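Stage II sporulation protein SA (Bacillus subtilis, PDB 3O6Q) acts as the toxin of a type II toxin-antitoxin system, killing the sporulating cell unless its cognate antitoxin SpoIISB neutralises it. Local coordinates at residues Y48-Y59 against F138-L149. Sequence-based numbering, arbitrary orientation.
Sequences YAEGIDKLLKTY and FTSLTSIYDLVL
Tyr145 pushes its ring between the side chains of helix 45-61 as a knob set among Tyr48, Gly51, Ile52 and Leu55. With CG anti to the backbone N (chi1 -169°), the ring runs out from helix 132-148 and brings OH to 3.3 Å from Gly51 CA, possible because Gly51 has no side chain. One face of the Tyr145 ring takes Ile52 CG1 as a CH-pi partner, displaced toward the rim and 4.0 Å from the centroid. Its CD2-CE2 edge is turned into the face of Tyr48 in a T-shaped pair, centroids of the Tyr48 and Tyr145 rings 5.0 Å apart and planes at 80°, with Tyr145 CE2 above the centre of the Tyr48 ring. The far end of Tyr48 brings OH to 3.0 Å from Asp146 OD2, an oxygen hydrogen-bonded to a polar side chain of another protein's chain. The helix axes come within 10.0 Å, their N-to-C directions 133° apart. At the other end of the pair, Leu141 CD2 stands above the centre of one face of Tyr59, 3.7 Å from the ring centroid, with Leu141 CD1 on the same side by the CG rim. Leu56 CD2 packs 3.7 Å from Phe138 CD1, while Leu56 O lies in the plane of the Phe138 ring at its edge. Strands 66-71 and 118-125 adjoin Leu56 and Phe138, so the helix pair packs against the sheet of this domain, predicted to be cytoplasmic. The joint is thus chiefly apolar and aromatic, and the buried phenol of Tyr145 is satisfied by a hydrogen bond to Tyr41 O, tying strand 38-42 to the helix pair.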
ATOM      1  N   TYR A  48      -9.202   4.954  20.884  1.00 56.53           N
ATOM      2  CA  TYR A  48      -9.077   4.329  19.585  1.00 55.29           C
ATOM      3  C   TYR A  48      -9.195   5.385  18.492  1.00 51.61           C
ATOM      4  O   TYR A  48      -8.373   5.430  17.593  1.00 48.95           O
ATOM      5  CB  TYR A  48     -10.156   3.247  19.402  1.00 57.39           C
ATOM      6  CG  TYR A  48      -9.863   2.245  18.299  1.00 58.31           C
ATOM      7  CD1 TYR A  48      -9.386   0.967  18.601  1.00 62.84           C
ATOM      8  CD2 TYR A  48     -10.032   2.571  16.967  1.00 56.79           C
ATOM      9  CE1 TYR A  48      -9.091   0.015  17.592  1.00 59.92           C
ATOM     10  CE2 TYR A  48      -9.738   1.638  15.959  1.00 57.45           C
ATOM     11  CZ  TYR A  48      -9.273   0.355  16.283  1.00 59.35           C
ATOM     12  OH  TYR A  48      -8.987  -0.588  15.291  1.00 62.64           O
ATOM     13  N   ALA A  49     -10.229   6.219  18.545  1.00 52.72           N
ATOM     14  CA  ALA A  49     -10.433   7.205  17.459  1.00 51.96           C
ATOM     15  C   ALA A  49      -9.260   8.197  17.382  1.00 50.86           C
ATOM     16  O   ALA A  49      -8.846   8.573  16.296  1.00 47.54           O
ATOM     17  CB  ALA A  49     -11.769   7.929  17.573  1.00 52.67           C
ATOM     18  N   GLU A  50      -8.706   8.563  18.544  1.00 54.29           N
ATOM     19  CA  GLU A  50      -7.515   9.416  18.640  1.00 53.87           C
ATOM     20  C   GLU A  50      -6.276   8.819  17.995  1.00 51.97           C
ATOM     21  O   GLU A  50      -5.588   9.499  17.238  1.00 52.54           O
ATOM     22  CB  GLU A  50      -7.172   9.696  20.087  1.00 57.29           C
ATOM     23  CG  GLU A  50      -5.910  10.521  20.219  1.00 58.74           C
ATOM     24  CD  GLU A  50      -5.703  11.096  21.587  1.00 63.28           C
ATOM     25  OE1 GLU A  50      -6.608  10.970  22.445  1.00 68.69           O
ATOM     26  OE2 GLU A  50      -4.631  11.687  21.797  1.00 65.55           O
ATOM     27  N   GLY A  51      -5.992   7.559  18.308  1.00 50.08           N
ATOM     28  CA  GLY A  51      -4.915   6.836  17.675  1.00 46.61           C
ATOM     29  C   GLY A  51      -5.038   6.689  16.166  1.00 44.82           C
ATOM     30  O   GLY A  51      -4.051   6.812  15.442  1.00 44.18           O
ATOM     31  N   ILE A  52      -6.237   6.414  15.673  1.00 43.04           N
ATOM     32  CA  ILE A  52      -6.447   6.359  14.239  1.00 41.57           C
ATOM     33  C   ILE A  52      -6.232   7.739  13.608  1.00 41.64           C
ATOM     34  O   ILE A  52      -5.480   7.859  12.646  1.00 38.36           O
ATOM     35  CB  ILE A  52      -7.834   5.813  13.930  1.00 41.43           C
ATOM     36  CG1 ILE A  52      -7.841   4.316  14.281  1.00 42.60           C
ATOM     37  CG2 ILE A  52      -8.195   6.126  12.522  1.00 37.36           C
ATOM     38  CD1 ILE A  52      -7.975   3.354  13.129  1.00 40.07           C
ATOM     39  N   ASP A  53      -6.855   8.774  14.178  1.00 43.27           N
ATOM     40  CA  ASP A  53      -6.565  10.151  13.749  1.00 43.43           C
ATOM     41  C   ASP A  53      -5.045  10.495  13.733  1.00 42.38           C
ATOM     42  O   ASP A  53      -4.589  11.087  12.768  1.00 40.54           O
ATOM     43  CB  ASP A  53      -7.320  11.172  14.598  1.00 46.00           C
ATOM     44  CG  ASP A  53      -7.301  12.573  13.995  1.00 47.48           C
ATOM     45  OD1 ASP A  53      -7.749  12.733  12.841  1.00 47.05           O
ATOM     46  OD2 ASP A  53      -6.831  13.530  14.666  1.00 50.67           O
ATOM     47  N   LYS A  54      -4.265  10.107  14.737  1.00 42.98           N
ATOM     48  CA  LYS A  54      -2.824  10.499  14.762  1.00 45.04           C
ATOM     49  C   LYS A  54      -1.998   9.746  13.733  1.00 43.10           C
ATOM     50  O   LYS A  54      -1.015  10.267  13.207  1.00 43.23           O
ATOM     51  CB  LYS A  54      -2.174  10.316  16.146  1.00 48.24           C
ATOM     52  CG  LYS A  54      -2.755  11.234  17.215  1.00 51.38           C
ATOM     53  CD  LYS A  54      -1.804  11.515  18.365  1.00 56.07           C
ATOM     54  CE  LYS A  54      -2.348  12.646  19.269  1.00 59.52           C
ATOM     55  NZ  LYS A  54      -1.445  12.985  20.420  1.00 62.13           N
ATOM     56  N   LEU A  55      -2.417   8.523  13.441  1.00 42.45           N
ATOM     57  CA  LEU A  55      -1.734   7.678  12.486  1.00 40.13           C
ATOM     58  C   LEU A  55      -1.973   8.195  11.086  1.00 39.41           C
ATOM     59  O   LEU A  55      -1.045   8.339  10.289  1.00 37.47           O
ATOM     60  CB  LEU A  55      -2.263   6.253  12.615  1.00 39.09           C
ATOM     61  CG  LEU A  55      -1.575   5.215  11.744  1.00 38.27           C
ATOM     62  CD1 LEU A  55      -0.078   5.224  11.991  1.00 35.59           C
ATOM     63  CD2 LEU A  55      -2.249   3.806  11.955  1.00 38.45           C
ATOM     64  N   LEU A  56      -3.234   8.462  10.782  1.00 40.87           N
ATOM     65  CA  LEU A  56      -3.577   9.046   9.487  1.00 40.75           C
ATOM     66  C   LEU A  56      -2.783  10.334   9.314  1.00 40.56           C
ATOM     67  O   LEU A  56      -2.156  10.522   8.298  1.00 41.40           O
ATOM     68  CB  LEU A  56      -5.084   9.293   9.349  1.00 42.13           C
ATOM     69  CG  LEU A  56      -6.042   8.082   9.479  1.00 42.15           C
ATOM     70  CD1 LEU A  56      -7.438   8.533   9.263  1.00 41.38           C
ATOM     71  CD2 LEU A  56      -5.732   7.016   8.514  1.00 43.61           C
ATOM     72  N   LYS A  57      -2.763  11.182  10.326  1.00 41.44           N
ATOM     73  CA  LYS A  57      -2.024  12.428  10.246  1.00 42.12           C
ATOM     74  C   LYS A  57      -0.530  12.262  10.057  1.00 43.03           C
ATOM     75  O   LYS A  57       0.073  13.018   9.316  1.00 47.56           O
ATOM     76  CB  LYS A  57      -2.302  13.296  11.455  1.00 44.82           C
ATOM     77  CG  LYS A  57      -3.585  14.088  11.276  1.00 45.88           C
ATOM     78  CD  LYS A  57      -4.100  14.710  12.536  1.00 48.90           C
ATOM     79  CE  LYS A  57      -5.431  15.376  12.239  1.00 50.86           C
ATOM     80  NZ  LYS A  57      -6.064  15.811  13.494  1.00 56.78           N
ATOM     81  N   THR A  58       0.068  11.257  10.670  1.00 42.05           N
ATOM     82  CA  THR A  58       1.494  11.027  10.518  1.00 41.20           C
ATOM     83  C   THR A  58       1.861  10.823   9.042  1.00 40.35           C
ATOM     84  O   THR A  58       2.838  11.371   8.523  1.00 45.87           O
ATOM     85  CB  THR A  58       1.924   9.813  11.387  1.00 41.45           C
ATOM     86  OG1 THR A  58       1.780  10.166  12.782  1.00 41.31           O
ATOM     87  CG2 THR A  58       3.353   9.390  11.083  1.00 39.17           C
ATOM     88  N   TYR A  59       1.033  10.062   8.365  1.00 40.16           N
ATOM     89  CA  TYR A  59       1.244   9.728   6.974  1.00 37.30           C
ATOM     90  C   TYR A  59       0.868  10.863   6.036  1.00 38.71           C
ATOM     91  O   TYR A  59       1.629  11.204   5.131  1.00 41.27           O
ATOM     92  CB  TYR A  59       0.475   8.426   6.650  1.00 36.09           C
ATOM     93  CG  TYR A  59       1.238   7.195   7.116  1.00 34.80           C
ATOM     94  CD1 TYR A  59       1.370   6.889   8.479  1.00 34.18           C
ATOM     95  CD2 TYR A  59       1.906   6.385   6.197  1.00 33.48           C
ATOM     96  CE1 TYR A  59       2.117   5.761   8.884  1.00 33.67           C
ATOM     97  CE2 TYR A  59       2.625   5.245   6.599  1.00 32.19           C
ATOM     98  CZ  TYR A  59       2.742   4.951   7.922  1.00 32.60           C
ATOM     99  OH  TYR A  59       3.514   3.847   8.266  1.00 34.29           O
ATOM    100  N   PHE A 138      -5.107   4.836   3.007  1.00 31.48           N
ATOM    101  CA  PHE A 138      -5.518   5.274   4.311  1.00 31.77           C
ATOM    102  C   PHE A 138      -6.389   4.273   5.027  1.00 33.43           C
ATOM    103  O   PHE A 138      -6.300   4.176   6.239  1.00 33.24           O
ATOM    104  CB  PHE A 138      -6.081   6.689   4.261  1.00 34.34           C
ATOM    105  CG  PHE A 138      -4.975   7.730   4.156  1.00 33.73           C
ATOM    106  CD1 PHE A 138      -4.402   8.252   5.301  1.00 35.27           C
ATOM    107  CD2 PHE A 138      -4.429   8.060   2.950  1.00 32.06           C
ATOM    108  CE1 PHE A 138      -3.342   9.135   5.220  1.00 36.31           C
ATOM    109  CE2 PHE A 138      -3.360   8.938   2.870  1.00 34.70           C
ATOM    110  CZ  PHE A 138      -2.814   9.468   3.993  1.00 35.00           C
ATOM    111  N   THR A 139      -7.182   3.462   4.294  1.00 34.36           N
ATOM    112  CA  THR A 139      -7.914   2.395   4.959  1.00 33.58           C
ATOM    113  C   THR A 139      -6.993   1.242   5.363  1.00 31.81           C
ATOM    114  O   THR A 139      -7.175   0.662   6.402  1.00 30.47           O
ATOM    115  CB  THR A 139      -9.145   1.914   4.180  1.00 34.82           C
ATOM    116  OG1 THR A 139      -8.776   1.323   2.906  1.00 36.74           O
ATOM    117  CG2 THR A 139     -10.067   3.067   4.009  1.00 34.02           C
ATOM    118  N   SER A 140      -6.009   0.921   4.546  1.00 32.23           N
ATOM    119  CA  SER A 140      -4.949  -0.009   4.950  1.00 35.09           C
ATOM    120  C   SER A 140      -4.378   0.304   6.298  1.00 34.55           C
ATOM    121  O   SER A 140      -4.148  -0.586   7.106  1.00 38.08           O
ATOM    122  CB  SER A 140      -3.799   0.039   3.950  1.00 38.43           C
ATOM    123  OG  SER A 140      -4.249  -0.534   2.720  1.00 45.12           O
ATOM    124  N   LEU A 141      -4.161   1.576   6.563  1.00 33.34           N
ATOM    125  CA  LEU A 141      -3.556   1.977   7.829  1.00 35.00           C
ATOM    126  C   LEU A 141      -4.477   1.727   9.028  1.00 35.82           C
ATOM    127  O   LEU A 141      -4.043   1.330  10.102  1.00 38.25           O
ATOM    128  CB  LEU A 141      -3.194   3.471   7.781  1.00 35.22           C
ATOM    129  CG  LEU A 141      -1.935   3.954   7.097  1.00 34.15           C
ATOM    130  CD1 LEU A 141      -2.074   5.481   6.996  1.00 34.47           C
ATOM    131  CD2 LEU A 141      -0.693   3.547   7.927  1.00 36.75           C
ATOM    132  N   THR A 142      -5.749   2.010   8.856  1.00 37.16           N
ATOM    133  CA  THR A 142      -6.752   1.691   9.871  1.00 38.01           C
ATOM    134  C   THR A 142      -6.749   0.201  10.147  1.00 38.79           C
ATOM    135  O   THR A 142      -6.931  -0.205  11.281  1.00 45.86           O
ATOM    136  CB  THR A 142      -8.183   2.105   9.430  1.00 38.66           C
ATOM    137  OG1 THR A 142      -8.572   1.357   8.279  1.00 37.01           O
ATOM    138  CG2 THR A 142      -8.277   3.594   9.107  1.00 37.99           C
ATOM    139  N   SER A 143      -6.523  -0.622   9.133  1.00 37.75           N
ATOM    140  CA  SER A 143      -6.437  -2.075   9.341  1.00 39.74           C
ATOM    141  C   SER A 143      -5.187  -2.464  10.093  1.00 40.04           C
ATOM    142  O   SER A 143      -5.259  -3.262  11.023  1.00 46.84           O
ATOM    143  CB  SER A 143      -6.545  -2.841   8.016  1.00 39.19           C
ATOM    144  OG  SER A 143      -7.855  -2.677   7.476  1.00 39.64           O
ATOM    145  N   ILE A 144      -4.057  -1.862   9.742  1.00 37.75           N
ATOM    146  CA  ILE A 144      -2.829  -2.090  10.478  1.00 36.36           C
ATOM    147  C   ILE A 144      -2.974  -1.657  11.923  1.00 37.92           C
ATOM    148  O   ILE A 144      -2.526  -2.339  12.820  1.00 39.70           O
ATOM    149  CB  ILE A 144      -1.660  -1.342   9.853  1.00 35.46           C
ATOM    150  CG1 ILE A 144      -1.384  -1.899   8.439  1.00 34.34           C
ATOM    151  CG2 ILE A 144      -0.422  -1.440  10.764  1.00 34.32           C
ATOM    152  CD1 ILE A 144      -0.754  -0.890   7.489  1.00 31.42           C
ATOM    153  N   TYR A 145      -3.640  -0.543  12.166  1.00 41.06           N
ATOM    154  CA  TYR A 145      -3.888  -0.114  13.547  1.00 43.47           C
ATOM    155  C   TYR A 145      -4.600  -1.181  14.352  1.00 48.38           C
ATOM    156  O   TYR A 145      -4.168  -1.529  15.466  1.00 48.91           O
ATOM    157  CB  TYR A 145      -4.683   1.183  13.583  1.00 41.74           C
ATOM    158  CG  TYR A 145      -4.766   1.851  14.939  1.00 42.73           C
ATOM    159  CD1 TYR A 145      -3.771   2.728  15.373  1.00 42.80           C
ATOM    160  CD2 TYR A 145      -5.862   1.644  15.778  1.00 43.48           C
ATOM    161  CE1 TYR A 145      -3.861   3.366  16.600  1.00 43.09           C
ATOM    162  CE2 TYR A 145      -5.958   2.290  16.988  1.00 45.70           C
ATOM    163  CZ  TYR A 145      -4.943   3.144  17.385  1.00 45.45           C
ATOM    164  OH  TYR A 145      -5.041   3.711  18.621  1.00 51.11           O
ATOM    165  N   ASP A 146      -5.663  -1.743  13.788  1.00 53.99           N
ATOM    166  CA  ASP A 146      -6.441  -2.755  14.517  1.00 57.69           C
ATOM    167  C   ASP A 146      -5.594  -3.992  14.789  1.00 54.65           C
ATOM    168  O   ASP A 146      -5.638  -4.562  15.882  1.00 55.27           O
ATOM    169  CB  ASP A 146      -7.646  -3.155  13.717  1.00 61.60           C
ATOM    170  CG  ASP A 146      -8.659  -3.918  14.555  1.00 78.31           C
ATOM    171  OD1 ASP A 146      -8.319  -4.994  15.109  1.00 89.47           O
ATOM    172  OD2 ASP A 146      -9.808  -3.441  14.690  1.00 90.88           O
ATOM    173  N   LEU A 147      -4.800  -4.387  13.795  1.00 49.86           N
ATOM    174  CA  LEU A 147      -3.984  -5.598  13.909  1.00 50.57           C
ATOM    175  C   LEU A 147      -2.865  -5.478  14.932  1.00 52.09           C
ATOM    176  O   LEU A 147      -2.398  -6.474  15.442  1.00 53.84           O
ATOM    177  CB  LEU A 147      -3.364  -5.950  12.565  1.00 47.53           C
ATOM    178  CG  LEU A 147      -4.376  -6.498  11.571  1.00 47.52           C
ATOM    179  CD1 LEU A 147      -3.762  -6.464  10.170  1.00 49.25           C
ATOM    180  CD2 LEU A 147      -4.833  -7.888  11.984  1.00 46.83           C
ATOM    181  N   VAL A 148      -2.441  -4.258  15.212  1.00 50.69           N
ATOM    182  CA  VAL A 148      -1.379  -4.017  16.131  1.00 55.09           C
ATOM    183  C   VAL A 148      -1.876  -4.025  17.591  1.00 64.99           C
ATOM    184  O   VAL A 148      -1.070  -4.169  18.509  1.00 74.70           O
ATOM    185  CB  VAL A 148      -0.673  -2.719  15.771  1.00 53.27           C
ATOM    186  CG1 VAL A 148      -0.100  -2.084  16.995  1.00 54.24           C
ATOM    187  CG2 VAL A 148       0.403  -2.999  14.718  1.00 51.00           C
ATOM    188  N   LEU A 149      -3.187  -3.935  17.818  1.00 70.91           N
ATOM    189  CA  LEU A 149      -3.726  -4.011  19.193  1.00 77.55           C
ATOM    190  C   LEU A 149      -3.515  -5.377  19.871  1.00 79.48           C
ATOM    191  O   LEU A 149      -3.582  -6.414  19.206  1.00 83.70           O
ATOM    192  CB  LEU A 149      -5.215  -3.706  19.203  1.00 77.59           C
ATOM    193  CG  LEU A 149      -5.597  -2.285  18.887  1.00 76.03           C
ATOM    194  CD1 LEU A 149      -7.074  -2.140  19.144  1.00 77.88           C
ATOM    195  CD2 LEU A 149      -4.799  -1.372  19.790  1.00 78.70           C
TER